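Local coordinates for austinoid biosynthesis clusters protein H (Emericella nidulans FGSC A4, PDB 5X9K) that takes part in the biosynthesis of the fungal meroterpenoids austinol and dehydroaustinol as a homodimeric isomerase of the trt14 family, at residues Tyr128-Gln133 and Phe144-Asp149; Leu92-Gly97 and Leu111-Lys116. All coordinates share one frame; numbering follows the deposited sequence.

Contact 1 of 2, residues Tyr128-Gln133 and Phe144-Asp149; sequences YVYILQ and FFQFAD
Val129 O accepts a hydrogen bond from Phe147 N (2.8 Å) and also takes a weaker CA-H...O contact from Gln146 CA (3.3 Å). Val129 N returns a bond to Phe147 O, and Ile131 and Phe145 repeat the two-way exchange, giving two hydrogen-bonded antiparallel pairs. On the face bearing Tyr130, Gln146 and Phe144, the Phe144 ring drives its CE1 edge at the centre of the Tyr130 ring: a T-shaped pair, centroids 4.8 Å apart and planes at 77°, reached with Phe144 CG anti to the backbone N (chi1 177°). Leu132 CD2 lies against Phe144 CD1 at 3.4 Å. Gln146 runs alongside Tyr130, its CB 3.5 Å from Tyr130 CE1, and a water bridges their polar ends: it donates to Gln146 OE1 and also bonds Tyr130 OH, 2.6 Å in each case. On the other face Ile131 CD1 sits over the Phe145 ring, a CH-pi contact 3.9 Å from its centroid. The second subunit covers this side, where its His112 meets Phe145 edge-to-face and its Val129 packs on Phe147. The arrangement is a beta hairpin within a curved sheet, one face turned inward and the other to the dimer partner, consistent with an NTF2-like alpha+beta fold.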
loop_
_atom_site.group_PDB
_atom_site.type_symbol
_atom_site.label_atom_id
_atom_site.label_comp_id
_atom_site.label_asym_id
_atom_site.label_seq_id
_atom_site.Cartn_x
_atom_site.Cartn_y
_atom_site.Cartn_z
ATOM N N TYR A 128 4.053 -5.454 0.887
ATOM C CA TYR A 128 3.828 -4.044 1.167
ATOM C C TYR A 128 3.790 -3.268 -0.138
ATOM O O TYR A 128 4.271 -3.730 -1.173
ATOM C CB TYR A 128 4.940 -3.406 2.020
ATOM C CG TYR A 128 5.618 -4.262 3.052
ATOM C CD1 TYR A 128 5.394 -4.046 4.419
ATOM C CD2 TYR A 128 6.517 -5.253 2.679
ATOM C CE1 TYR A 128 6.039 -4.812 5.366
ATOM C CE2 TYR A 128 7.151 -6.018 3.619
ATOM C CZ TYR A 128 6.916 -5.795 4.953
ATOM O OH TYR A 128 7.570 -6.577 5.871
ATOM N N VAL A 129 3.245 -2.060 -0.067
ATOM C CA VAL A 129 3.574 -1.002 -1.011
ATOM C C VAL A 129 4.479 -0.027 -0.270
ATOM O O VAL A 129 4.114 0.481 0.797
ATOM C CB VAL A 129 2.323 -0.306 -1.562
ATOM C CG1 VAL A 129 2.718 0.812 -2.532
ATOM C CG2 VAL A 129 1.415 -1.328 -2.274
ATOM N N TYR A 130 5.674 0.194 -0.801
ATOM C CA TYR A 130 6.545 1.241 -0.297
ATOM C C TYR A 130 6.434 2.433 -1.228
ATOM O O TYR A 130 6.472 2.275 -2.451
ATOM C CB TYR A 130 8.009 0.786 -0.249
ATOM C CG TYR A 130 8.428 -0.038 0.949
ATOM C CD1 TYR A 130 7.504 -0.501 1.882
ATOM C CD2 TYR A 130 9.777 -0.327 1.157
ATOM C CE1 TYR A 130 7.924 -1.240 2.993
ATOM C CE2 TYR A 130 10.192 -1.060 2.230
ATOM C CZ TYR A 130 9.279 -1.513 3.147
ATOM O OH TYR A 130 9.731 -2.236 4.222
ATOM N N ILE A 131 6.328 3.628 -0.661
ATOM C CA ILE A 131 6.540 4.868 -1.420
ATOM C C ILE A 131 7.720 5.588 -0.783
ATOM O O ILE A 131 7.612 6.090 0.341
ATOM C CB ILE A 131 5.298 5.766 -1.445
ATOM C CG1 ILE A 131 4.122 5.035 -2.100
ATOM C CG2 ILE A 131 5.606 7.050 -2.204
ATOM C CD1 ILE A 131 2.804 5.789 -2.031
ATOM N N LEU A 132 8.839 5.664 -1.504
ATOM C CA LEU A 132 10.078 6.219 -0.967
ATOM C C LEU A 132 10.357 7.552 -1.645
ATOM O O LEU A 132 10.451 7.611 -2.878
ATOM C CB LEU A 132 11.244 5.255 -1.182
ATOM C CG LEU A 132 10.987 3.827 -0.668
ATOM C CD1 LEU A 132 12.157 2.910 -0.961
ATOM C CD2 LEU A 132 10.689 3.853 0.816
ATOM N N GLN A 133 10.476 8.611 -0.839
ATOM C CA GLN A 133 10.903 9.929 -1.309
ATOM C C GLN A 133 12.385 10.093 -1.000
ATOM O O GLN A 133 12.792 9.976 0.158
ATOM C CB GLN A 133 10.107 11.046 -0.636
ATOM C CG GLN A 133 10.391 12.476 -1.164
ATOM C CD GLN A 133 9.545 13.525 -0.452
ATOM O OE1 GLN A 133 8.331 13.402 -0.383
ATOM N NE2 GLN A 133 10.193 14.548 0.107
ATOM N N PHE A 144 9.393 7.758 4.118
ATOM C CA PHE A 144 9.309 6.301 4.008
ATOM C C PHE A 144 7.855 5.943 4.314
ATOM O O PHE A 144 7.473 5.818 5.480
ATOM C CB PHE A 144 10.304 5.639 4.981
ATOM C CG PHE A 144 10.256 4.129 5.018
ATOM C CD1 PHE A 144 9.601 3.383 4.031
ATOM C CD2 PHE A 144 10.892 3.450 6.046
ATOM C CE1 PHE A 144 9.567 2.003 4.093
ATOM C CE2 PHE A 144 10.875 2.055 6.104
ATOM C CZ PHE A 144 10.204 1.335 5.128
ATOM N N PHE A 145 7.051 5.812 3.255
ATOM C CA PHE A 145 5.662 5.364 3.344
ATOM C C PHE A 145 5.638 3.853 3.160
ATOM O O PHE A 145 6.264 3.325 2.236
ATOM C CB PHE A 145 4.813 6.073 2.269
ATOM C CG PHE A 145 3.416 5.491 2.039
ATOM C CD1 PHE A 145 3.229 4.311 1.324
ATOM C CD2 PHE A 145 2.291 6.189 2.455
ATOM C CE1 PHE A 145 1.924 3.808 1.073
ATOM C CE2 PHE A 145 1.000 5.697 2.212
ATOM C CZ PHE A 145 0.824 4.505 1.524
ATOM N N GLN A 146 4.938 3.155 4.037
ATOM C CA GLN A 146 4.663 1.748 3.783
ATOM C C GLN A 146 3.200 1.454 4.043
ATOM O O GLN A 146 2.593 2.008 4.963
ATOM C CB GLN A 146 5.550 0.836 4.620
ATOM C CG GLN A 146 5.205 0.750 6.064
ATOM C CD GLN A 146 6.133 -0.191 6.778
ATOM O OE1 GLN A 146 5.997 -1.411 6.671
ATOM N NE2 GLN A 146 7.106 0.366 7.490
ATOM N N PHE A 147 2.624 0.626 3.183
ATOM C CA PHE A 147 1.253 0.162 3.329
ATOM C C PHE A 147 1.389 -1.338 3.479
ATOM O O PHE A 147 1.806 -2.024 2.539
ATOM C CB PHE A 147 0.386 0.557 2.132
ATOM C CG PHE A 147 -1.104 0.363 2.359
ATOM C CD1 PHE A 147 -1.643 -0.907 2.457
ATOM C CD2 PHE A 147 -1.952 1.464 2.443
ATOM C CE1 PHE A 147 -3.007 -1.086 2.653
ATOM C CE2 PHE A 147 -3.333 1.302 2.636
ATOM C CZ PHE A 147 -3.853 0.010 2.739
ATOM N N ALA A 148 1.093 -1.833 4.678
ATOM C CA ALA A 148 1.421 -3.197 5.049
ATOM C C ALA A 148 0.259 -4.137 4.757
ATOM O O ALA A 148 -0.895 -3.722 4.598
ATOM C CB ALA A 148 1.783 -3.268 6.532
ATOM N N ASP A 149 0.600 -5.418 4.654
ATOM C CA ASP A 149 -0.361 -6.522 4.622
ATOM C C ASP A 149 -0.653 -6.865 6.079
ATOM O O ASP A 149 0.042 -7.659 6.706
ATOM C CB ASP A 149 0.226 -7.694 3.842
ATOM C CG ASP A 149 -0.606 -8.972 3.951
ATOM O OD1 ASP A 149 -1.780 -8.916 4.359
ATOM O OD2 ASP A 149 -0.064 -10.034 3.607
HETATM O O HOH W 1 8.306 -2.512 6.333
#

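Contact 2 of 2, residues Leu92-Gly97 and Leu111-Lys116; sequences LRVKDG and LHIEGK
Lys95 NZ and Glu114 OE2 form a salt bridge 2.7 Å long. The ammonium approaches OE2 on its anti side, 34° out of the carboxylate plane. The lysine chain is extended as far as CE and bends only at its last torsion (chi4 68°), which turns NZ aside to the acid. Its methylenes lie over one face of the His112 ring, Lys95 CD 3.5 Å from His112 CE1 and offset toward the CE1/ND1 side, while Lys95 CG rests against the Glu114 carboxylate. Lys95 is thus flanked by one aromatic and one acidic side chain of the facing strand. Its backbone is tied down as well: Lys95 N donates an almost straight bond of 2.9 Å to His112 O. One step back, Arg93 and Glu114 form a hydrogen-bonded antiparallel pair, with Glu114 N to Arg93 O the shorter of its two bonds at 2.8 Å. Here strands 87-94 and 108-119 of the twisted mixed sheet run antiparallel, the segments 92-94 and 111-116 at 144° to each other, N to C, and the chain leaves the first strand just beyond Val94. On the apolar face opposite the salt bridge, Leu92 CD2 packs 3.8 Å from Gly115 CA, where no side chain intervenes, and also touches Ile113 CG2. Val94 diverges from Ile113 at the strand end, yet its CG2 still meets Leu111 CD2 at 3.8 Å and reaches Ile113 CD1. Behind this layer helix 26-38 lays Val37 on Leu92, Leu111 and Ile113, and Leu34 on Val94. On the polar side, Glu114 OE1 has a long salt bridge of 3.7 Å to Lys116 NZ. His112 is positioned by Glu127, whose OE1 is hydrogen-bonded to His112 NE2; Phe61 of the second subunit meets its ring edge-to-face.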
loop_
_atom_site.group_PDB
_atom_site.type_symbol
_atom_site.label_atom_id
_atom_site.label_comp_id
_atom_site.label_asym_id
_atom_site.label_seq_id
_atom_site.Cartn_x
_atom_site.Cartn_y
_atom_site.Cartn_z
ATOM N N LEU A 92 13.780 -8.239 1.706
ATOM C CA LEU A 92 12.761 -7.524 0.946
ATOM C C LEU A 92 13.139 -7.562 -0.524
ATOM O O LEU A 92 14.298 -7.320 -0.872
ATOM C CB LEU A 92 12.643 -6.061 1.373
ATOM C CG LEU A 92 12.221 -5.662 2.778
ATOM C CD1 LEU A 92 12.138 -4.150 2.786
ATOM C CD2 LEU A 92 10.885 -6.292 3.169
ATOM N N ARG A 93 12.161 -7.842 -1.382
ATOM C CA ARG A 93 12.384 -7.933 -2.817
ATOM C C ARG A 93 11.203 -7.318 -3.549
ATOM O O ARG A 93 10.062 -7.447 -3.105
ATOM C CB ARG A 93 12.552 -9.398 -3.259
ATOM C CG ARG A 93 12.986 -9.569 -4.718
ATOM C CD ARG A 93 14.420 -10.099 -4.835
ATOM N NE ARG A 93 14.517 -11.514 -4.478
ATOM C CZ ARG A 93 15.662 -12.172 -4.306
ATOM N NH1 ARG A 93 16.825 -11.548 -4.450
ATOM N NH2 ARG A 93 15.647 -13.460 -3.983
ATOM N N VAL A 94 11.472 -6.654 -4.672
ATOM C CA VAL A 94 10.376 -6.216 -5.526
ATOM C C VAL A 94 9.707 -7.442 -6.134
ATOM O O VAL A 94 10.380 -8.335 -6.665
ATOM C CB VAL A 94 10.896 -5.263 -6.607
ATOM C CG1 VAL A 94 9.796 -4.914 -7.596
ATOM C CG2 VAL A 94 11.459 -4.013 -5.951
ATOM N N LYS A 95 8.382 -7.498 -6.052
ATOM C CA LYS A 95 7.653 -8.624 -6.622
ATOM C C LYS A 95 7.925 -8.732 -8.122
ATOM O O LYS A 95 7.944 -7.731 -8.839
ATOM C CB LYS A 95 6.159 -8.461 -6.342
ATOM C CG LYS A 95 5.325 -9.719 -6.514
ATOM C CD LYS A 95 3.853 -9.419 -6.232
ATOM C CE LYS A 95 2.984 -10.643 -6.397
ATOM N NZ LYS A 95 3.281 -11.643 -5.345
ATOM N N ASP A 96 8.180 -9.953 -8.594
ATOM C CA ASP A 96 8.479 -10.141 -10.010
ATOM C C ASP A 96 7.294 -9.692 -10.852
ATOM O O ASP A 96 6.134 -9.961 -10.521
ATOM C CB ASP A 96 8.825 -11.605 -10.311
ATOM C CG ASP A 96 9.473 -11.795 -11.694
ATOM O OD1 ASP A 96 10.418 -11.050 -12.036
ATOM O OD2 ASP A 96 9.052 -12.706 -12.439
ATOM N N GLY A 97 7.598 -8.981 -11.936
ATOM C CA GLY A 97 6.588 -8.366 -12.768
ATOM C C GLY A 97 6.129 -7.003 -12.305
ATOM O O GLY A 97 5.496 -6.279 -13.089
ATOM N N LEU A 111 7.052 0.957 -4.933
ATOM C CA LEU A 111 7.452 -0.434 -5.104
ATOM C C LEU A 111 6.435 -1.360 -4.466
ATOM O O LEU A 111 5.997 -1.124 -3.339
ATOM C CB LEU A 111 8.813 -0.701 -4.468
ATOM C CG LEU A 111 9.992 0.090 -5.029
ATOM C CD1 LEU A 111 11.203 -0.052 -4.131
ATOM C CD2 LEU A 111 10.310 -0.402 -6.440
ATOM N N HIS A 112 6.085 -2.427 -5.183
ATOM C CA HIS A 112 5.325 -3.528 -4.607
ATOM C C HIS A 112 6.337 -4.548 -4.081
ATOM O O HIS A 112 7.025 -5.219 -4.860
ATOM C CB HIS A 112 4.375 -4.115 -5.652
ATOM C CG HIS A 112 3.441 -5.137 -5.104
ATOM N ND1 HIS A 112 2.638 -5.914 -5.910
ATOM C CD2 HIS A 112 3.170 -5.504 -3.829
ATOM C CE1 HIS A 112 1.928 -6.731 -5.156
ATOM N NE2 HIS A 112 2.228 -6.500 -3.888
ATOM N N ILE A 113 6.434 -4.656 -2.751
ATOM C CA ILE A 113 7.505 -5.368 -2.063
ATOM C C ILE A 113 6.973 -6.649 -1.436
ATOM O O ILE A 113 5.878 -6.661 -0.863
ATOM C CB ILE A 113 8.115 -4.471 -0.970
ATOM C CG1 ILE A 113 8.774 -3.248 -1.595
ATOM C CG2 ILE A 113 9.095 -5.264 -0.081
ATOM C CD1 ILE A 113 10.078 -3.564 -2.218
ATOM N N GLU A 114 7.785 -7.705 -1.491
ATOM C CA GLU A 114 7.575 -8.931 -0.724
ATOM C C GLU A 114 8.662 -9.048 0.333
ATOM O O GLU A 114 9.847 -8.880 0.033
ATOM C CB GLU A 114 7.618 -10.151 -1.644
ATOM C CG GLU A 114 6.419 -10.295 -2.558
ATOM C CD GLU A 114 6.564 -11.489 -3.480
ATOM O OE1 GLU A 114 7.720 -11.845 -3.800
ATOM O OE2 GLU A 114 5.526 -12.069 -3.870
ATOM N N GLY A 115 8.259 -9.326 1.579
ATOM C CA GLY A 115 9.187 -9.649 2.649
ATOM C C GLY A 115 9.020 -11.106 3.052
ATOM O O GLY A 115 7.903 -11.566 3.277
ATOM N N LYS A 116 10.138 -11.835 3.098
ATOM C CA LYS A 116 10.115 -13.253 3.446
ATOM C C LYS A 116 11.331 -13.580 4.295
ATOM O O LYS A 116 12.429 -13.090 4.031
ATOM C CB LYS A 116 10.102 -14.157 2.195
ATOM C CG LYS A 116 9.033 -13.794 1.171
ATOM C CD LYS A 116 9.127 -14.663 -0.078
ATOM C CE LYS A 116 8.005 -14.328 -1.056
ATOM N NZ LYS A 116 8.088 -15.165 -2.278
#

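Overall arrangement
Both contacts lie in the same sheet, their centres about 11 Å apart, and join through neighbouring strands: Tyr128 N lies 2.8 Å from Ile113 O and Tyr130 O 2.9 Å from Leu111 N, both probable hydrogen bonds. Contact 2 closes in the chain before contact 1 opens. Contact 1 is the buried one, rich in aromatic rings, with a single bridging water as its polar side-chain link. Contact 2 is partly buried, and there a salt bridge runs over one face while aliphatic branches pack on the other. Tyr130 and Leu92 carry the inner layer from one to the other. Both contacts also reach the dimer interface.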